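Local coordinates for type III secretion system effector protein ExoU (Pseudomonas fluorescens, PDB 4QMK) that probably acts as a patatin-like phospholipase, a type III secreted toxin that is thought to reach the plasma membrane by binding phosphatidylinositol 4,5-bisphosphate, at residues A[487-490]-A[491-494]; A[503-506]-A[507-510]. All blocks are in the same frame, centred on the assembly; numbering follows the deposited sequence.

How the contacts relate
Contacts 1 and 2 come one after the other along the chain. Contact 1, residues 487-494, is the end of helix 464-491 and the start of the loop that follows. Contact 2, residues 503-510, lies within the next helix, 501-513. Their centres are about 15 Å apart, and both lie more than 30 Å from the centre of the chain. They touch directly: I487 CD1 packs on L503 CD1 at 3.4 Å. The pair thus joins two successive helices by an apolar seam, with a short loop between them. Both sit in the helix-rich C-terminal part of the chain, where the two helices pack against each other.

Contact 1 (A[487-490]-A[491-494]); sequences IAEA and NQTS
I487 overlaps N491 one turn further on. The two side chains run alongside each other and point the same way. The CG2 methyl of I487 lies 3.7 Å from N491 ND2. In I487, CG2 is anti to the backbone N and CG1 is anti to the carbonyl carbon (chi1 -54°), which places the CG2 branch beside the asparagine amide. That amide also lies near the I487 carbonyl, but ND2 is badly angled for a bond to it. ND2 instead hydrogen-bonds to Q537 OE1. The I487 oxygen takes the backbone N of N491 at 3.0 Å. This is an ordinary helical i to i+4 bond.

Beyond it the backbone bonds change. The N of Q492 reaches E489 O at 3.2 Å and makes a second, weak bond to A488 O. The E489 bond is of the i to i+3 kind, and its donor stands above the carbonyl plane, 65° out of it. A490 O is shared more widely. T493 N bonds to A490 O at 3.3 Å, again from above the carbonyl plane. T493 OG1 and S494 N add weak bonds to the same oxygen. One carbonyl thus gathers three donors, two of them weakly. The change from i to i+4 toward i to i+3 bonding is characteristic of a helix winding out into a loop.

E489 and Q492 lie side by side on the exposed flank. E489 OE1 is 3.7 Å from Q492 NE2, and the carboxylate and amide planes are turned 55° apart. This is contact without a hydrogen bond. Q492 runs out extended and E489 bends, which brings the two groups alongside each other.

Toward helix 533-544, I487 and N491 meet N534, and the buried I487 also meets L538. I487 and A490 rest on L497 of the loop leading to helix 501-513.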
loop_
_atom_site.group_PDB
_atom_site.type_symbol
_atom_site.label_atom_id
_atom_site.label_comp_id
_atom_site.label_asym_id
_atom_site.label_seq_id
_atom_site.Cartn_x
_atom_site.Cartn_y
_atom_site.Cartn_z
ATOM N N ILE A 487 3.074 24.158 17.804
ATOM C CA ILE A 487 2.634 23.339 16.680
ATOM C C ILE A 487 1.552 22.388 17.189
ATOM O O ILE A 487 0.517 22.250 16.554
ATOM C CB ILE A 487 3.763 22.473 16.077
ATOM C CG1 ILE A 487 5.015 23.272 15.681
ATOM C CG2 ILE A 487 3.253 21.716 14.870
ATOM C CD1 ILE A 487 4.877 24.093 14.421
ATOM N N ALA A 488 1.805 21.693 18.308
ATOM C CA ALA A 488 0.789 20.830 18.941
ATOM C C ALA A 488 -0.525 21.579 19.192
ATOM O O ALA A 488 -1.576 21.065 18.887
ATOM C CB ALA A 488 1.308 20.249 20.252
ATOM N N GLU A 489 -0.437 22.797 19.725
ATOM C CA GLU A 489 -1.599 23.668 19.971
ATOM C C GLU A 489 -2.391 23.943 18.707
ATOM O O GLU A 489 -3.591 23.814 18.695
ATOM C CB GLU A 489 -1.169 25.038 20.523
ATOM C CG GLU A 489 -0.347 25.045 21.821
ATOM C CD GLU A 489 -1.139 24.694 23.060
ATOM O OE1 GLU A 489 -2.380 24.598 22.944
ATOM O OE2 GLU A 489 -0.517 24.501 24.148
ATOM N N ALA A 490 -1.728 24.371 17.653
ATOM C CA ALA A 490 -2.393 24.652 16.379
ATOM C C ALA A 490 -3.058 23.408 15.786
ATOM O O ALA A 490 -4.070 23.528 15.095
ATOM C CB ALA A 490 -1.400 25.231 15.363
ATOM N N ASN A 491 -2.470 22.227 16.020
ATOM C CA ASN A 491 -3.035 20.959 15.522
ATOM C C ASN A 491 -4.278 20.494 16.268
ATOM O O ASN A 491 -4.990 19.620 15.777
ATOM C CB ASN A 491 -1.983 19.831 15.507
ATOM C CG ASN A 491 -0.997 19.957 14.335
ATOM O OD1 ASN A 491 -1.348 20.410 13.244
ATOM N ND2 ASN A 491 0.231 19.520 14.558
ATOM N N GLN A 492 -4.520 21.065 17.457
ATOM C CA GLN A 492 -5.736 20.804 18.222
ATOM C C GLN A 492 -6.947 21.463 17.578
ATOM O O GLN A 492 -8.081 21.120 17.931
ATOM C CB GLN A 492 -5.625 21.323 19.649
ATOM C CG GLN A 492 -4.624 20.597 20.517
ATOM C CD GLN A 492 -4.378 21.313 21.842
ATOM O OE1 GLN A 492 -5.196 22.123 22.305
ATOM N NE2 GLN A 492 -3.259 20.996 22.472
ATOM N N THR A 493 -6.721 22.412 16.661
ATOM C CA THR A 493 -7.830 23.090 15.956
ATOM C C THR A 493 -7.883 22.778 14.455
ATOM O O THR A 493 -8.904 23.015 13.824
ATOM C CB THR A 493 -7.792 24.628 16.134
ATOM O OG1 THR A 493 -7.034 25.219 15.079
ATOM C CG2 THR A 493 -7.196 25.019 17.495
ATOM N N SER A 494 -6.802 22.241 13.886
ATOM C CA SER A 494 -6.763 21.923 12.456
ATOM C C SER A 494 -5.529 21.133 12.059
ATOM O O SER A 494 -4.415 21.482 12.472
ATOM C CB SER A 494 -6.754 23.204 11.640
ATOM O OG SER A 494 -6.233 22.937 10.351
#

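Contact 2 (A[503-506]-A[507-510]); sequences LASA and LRNL
R508 folds back over the turn before it, and its guanidinium lies over the backbone at A504 and S505. S505 CA and A504 O both sit under one face of the group, offset toward its rim. R508 NH2 comes within 3.3 Å of S505 CB, and R508 NH1 lies 3.6 Å from A504 CB. The bend at chi3 (-58°) brings the group back here. These are packing contacts.

The polar bonding across this contact is in the backbone. Four carbonyls each receive an i to i+4 bond. L507 N donates to L503 O at 3.0 Å. R508 N donates to A504 O, also at 3.0 Å. N509 N binds S505 O at 2.9 Å. The last, L510 N to A506 O at 3.0 Å, is nearly straight at the hydrogen, 173°.

N509 lies over S505: its CG is 3.5 Å from S505 O, and its ND2 is 3.9 Å from S505 OG, too long for a bond.

The buried leucines pack on other parts of the fold. L503 packs on L483, A486 and I487 of helix 464-491. L510 also meets L483, and L507 meets S554. Regular i to i+4 bonding, with leucines buried and R508 and N509 exposed, is typical of an amphipathic alpha-helix, here packed by L503 and L510 against helix 464-491.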
loop_
_atom_site.group_PDB
_atom_site.type_symbol
_atom_site.label_atom_id
_atom_site.label_comp_id
_atom_site.label_asym_id
_atom_site.label_seq_id
_atom_site.Cartn_x
_atom_site.Cartn_y
_atom_site.Cartn_z
ATOM N N LEU A 503 2.668 30.674 17.407
ATOM C CA LEU A 503 3.741 30.081 16.610
ATOM C C LEU A 503 4.701 31.154 16.065
ATOM O O LEU A 503 5.914 30.979 16.096
ATOM C CB LEU A 503 3.147 29.273 15.454
ATOM C CG LEU A 503 4.092 28.286 14.819
ATOM C CD1 LEU A 503 4.239 27.140 15.808
ATOM C CD2 LEU A 503 3.570 27.768 13.496
ATOM N N ALA A 504 4.151 32.233 15.528
ATOM C CA ALA A 504 4.949 33.388 15.152
ATOM C C ALA A 504 5.776 33.797 16.347
ATOM O O ALA A 504 6.928 34.183 16.194
ATOM C CB ALA A 504 4.070 34.560 14.742
ATOM N N SER A 505 5.200 33.729 17.534
ATOM C CA SER A 505 5.931 34.176 18.713
ATOM C C SER A 505 7.107 33.271 18.987
ATOM O O SER A 505 8.236 33.760 19.191
ATOM C CB SER A 505 5.011 34.358 19.944
ATOM O OG SER A 505 5.789 34.492 21.126
ATOM N N ALA A 506 6.874 31.964 18.988
ATOM C CA ALA A 506 7.991 30.997 19.137
ATOM C C ALA A 506 9.072 31.127 18.058
ATOM O O ALA A 506 10.232 30.936 18.357
ATOM C CB ALA A 506 7.482 29.588 19.176
ATOM N N LEU A 507 8.741 31.496 16.835
ATOM C CA LEU A 507 9.816 31.695 15.835
ATOM C C LEU A 507 10.609 32.975 16.103
ATOM O O LEU A 507 11.855 33.018 15.920
ATOM C CB LEU A 507 9.299 31.649 14.360
ATOM C CG LEU A 507 8.745 30.279 13.919
ATOM C CD1 LEU A 507 7.765 30.407 12.757
ATOM C CD2 LEU A 507 9.887 29.313 13.618
ATOM N N ARG A 508 9.912 34.010 16.518
ATOM C CA ARG A 508 10.578 35.242 16.849
ATOM C C ARG A 508 11.557 34.959 17.963
ATOM O O ARG A 508 12.687 35.434 17.916
ATOM C CB ARG A 508 9.593 36.332 17.280
ATOM C CG ARG A 508 8.824 36.987 16.141
ATOM C CD ARG A 508 8.134 38.285 16.610
ATOM N NE ARG A 508 7.217 38.029 17.742
ATOM C CZ ARG A 508 5.940 37.665 17.613
ATOM N NH1 ARG A 508 5.396 37.494 16.406
ATOM N NH2 ARG A 508 5.206 37.454 18.686
ATOM N N ASN A 509 11.129 34.189 18.968
ATOM C CA ASN A 509 11.980 33.946 20.082
ATOM C C ASN A 509 13.185 33.189 19.680
ATOM O O ASN A 509 14.308 33.648 19.926
ATOM C CB ASN A 509 11.195 33.307 21.209
ATOM C CG ASN A 509 10.269 34.310 21.926
ATOM O OD1 ASN A 509 10.406 35.528 21.801
ATOM N ND2 ASN A 509 9.339 33.799 22.663
ATOM N N LEU A 510 12.988 32.062 18.965
ATOM C CA LEU A 510 14.114 31.307 18.377
ATOM C C LEU A 510 15.076 32.173 17.591
ATOM O O LEU A 510 16.269 32.064 17.762
ATOM C CB LEU A 510 13.610 30.230 17.404
ATOM C CG LEU A 510 13.394 28.817 17.920
ATOM C CD1 LEU A 510 12.869 27.982 16.797
ATOM C CD2 LEU A 510 14.690 28.229 18.446
#